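Glutathione s-transferase III (Zea mays, PDB 1AW9) probably conjugates reduced glutathione to hydrophobic electrophiles as a phi-class glutathione transferase, with a likely part in herbicide detoxification. Local coordinates at residues A181-V184 against A185-H189. Sequence-based numbering, arbitrary orientation.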
loop_
_atom_site.group_PDB
_atom_site.type_symbol
_atom_site.label_atom_id
_atom_site.label_comp_id
_atom_site.label_asym_id
_atom_site.label_seq_id
_atom_site.Cartn_x
_atom_site.Cartn_y
_atom_site.Cartn_z
ATOM N N ALA A 181 4.061 18.583 16.323
ATOM C CA ALA A 181 3.733 18.926 17.700
ATOM C C ALA A 181 2.497 19.840 17.699
ATOM O O ALA A 181 1.721 19.830 18.646
ATOM C CB ALA A 181 4.916 19.612 18.362
ATOM N N GLY A 182 2.278 20.586 16.617
ATOM C CA GLY A 182 1.121 21.455 16.544
ATOM C C GLY A 182 -0.249 20.814 16.738
ATOM O O GLY A 182 -1.195 21.488 17.131
ATOM N N LEU A 183 -0.379 19.519 16.477
ATOM C CA LEU A 183 -1.660 18.837 16.636
ATOM C C LEU A 183 -2.129 18.978 18.080
ATOM O O LEU A 183 -3.319 19.110 18.359
ATOM C CB LEU A 183 -1.524 17.356 16.235
ATOM C CG LEU A 183 -1.246 17.119 14.739
ATOM C CD1 LEU A 183 -0.772 15.705 14.498
ATOM C CD2 LEU A 183 -2.477 17.434 13.911
ATOM N N VAL A 184 -1.164 18.985 18.989
ATOM C CA VAL A 184 -1.458 19.123 20.403
ATOM C C VAL A 184 -1.577 20.585 20.782
ATOM O O VAL A 184 -2.562 21.006 21.392
ATOM C CB VAL A 184 -0.355 18.467 21.285
ATOM C CG1 VAL A 184 -0.476 18.919 22.758
ATOM C CG2 VAL A 184 -0.453 16.953 21.184
ATOM N N ALA A 185 -0.589 21.364 20.379
ATOM C CA ALA A 185 -0.577 22.770 20.720
ATOM C C ALA A 185 -1.814 23.547 20.274
ATOM O O ALA A 185 -2.341 24.373 21.006
ATOM C CB ALA A 185 0.690 23.422 20.179
ATOM N N ALA A 186 -2.323 23.219 19.107
ATOM C CA ALA A 186 -3.446 23.927 18.559
ATOM C C ALA A 186 -4.756 23.619 19.222
ATOM O O ALA A 186 -5.787 24.176 18.856
ATOM C CB ALA A 186 -3.539 23.622 17.091
ATOM N N ARG A 187 -4.762 22.685 20.146
ATOM C CA ARG A 187 -6.011 22.350 20.802
ATOM C C ARG A 187 -5.807 22.743 22.248
ATOM O O ARG A 187 -5.075 22.103 22.982
ATOM C CB ARG A 187 -6.317 20.861 20.616
ATOM C CG ARG A 187 -6.861 20.545 19.238
ATOM C CD ARG A 187 -6.628 19.110 18.802
ATOM N NE ARG A 187 -7.194 18.900 17.466
ATOM C CZ ARG A 187 -6.553 19.144 16.319
ATOM N NH1 ARG A 187 -5.291 19.582 16.303
ATOM N NH2 ARG A 187 -7.233 19.111 15.183
ATOM N N PRO A 188 -6.463 23.824 22.674
ATOM C CA PRO A 188 -6.410 24.405 24.018
ATOM C C PRO A 188 -6.424 23.465 25.188
ATOM O O PRO A 188 -5.553 23.535 26.031
ATOM C CB PRO A 188 -7.620 25.348 24.035
ATOM C CG PRO A 188 -7.666 25.817 22.631
ATOM C CD PRO A 188 -7.471 24.523 21.853
ATOM N N HIS A 189 -7.425 22.624 25.288
ATOM C CA HIS A 189 -7.470 21.716 26.430
ATOM C C HIS A 189 -6.530 20.564 26.334
ATOM O O HIS A 189 -6.061 20.060 27.365
ATOM C CB HIS A 189 -8.842 21.171 26.621
ATOM C CG HIS A 189 -9.855 22.230 26.589
ATOM N ND1 HIS A 189 -10.224 22.914 27.723
ATOM C CD2 HIS A 189 -10.487 22.816 25.558
ATOM C CE1 HIS A 189 -11.046 23.887 27.378
ATOM N NE2 HIS A 189 -11.223 23.852 26.072
#
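A185 N donates to A181 O at 3.3 Å. A181 O also accepts from V184 N, at 3.0 Å. The next bond, A186 N to G182 O at 2.9 Å, repeats the four-residue step of an alpha-helix. R187 N then bonds V184 O at 3.0 Å, only three residues back. The step is one residue shorter here, where the short helix 182-185 ends and gives way to a turn.

The A186 methyl lies against G182 O. The main side-chain contact comes from R187. CG is anti to the carbonyl carbon (chi1 -78°), and the chain runs extended from CG to NE. The guanidinium is turned about its last bond (chi4 87°), and NH1 meets L183 O at 2.9 Å, on a lone pair and in the carbonyl plane. The bond is bent, with an N-H...O angle of 146°. R187 CD lies 3.3 Å from L183 O.

R187 is also the N-cap residue of helix 188-199. Its NE forms a salt bridge with D144, linking the turn to helix 129-152. With an alanine here, L183 O would probably lose this side-chain donor and D144 its charged partner. V184 faces inward, against L172 and L175 of helix 169-176 and V190 and W194 of helix 188-199. The turn joins helix 182-185 to helix 188-199 at the surface of the all-helical C-terminal domain.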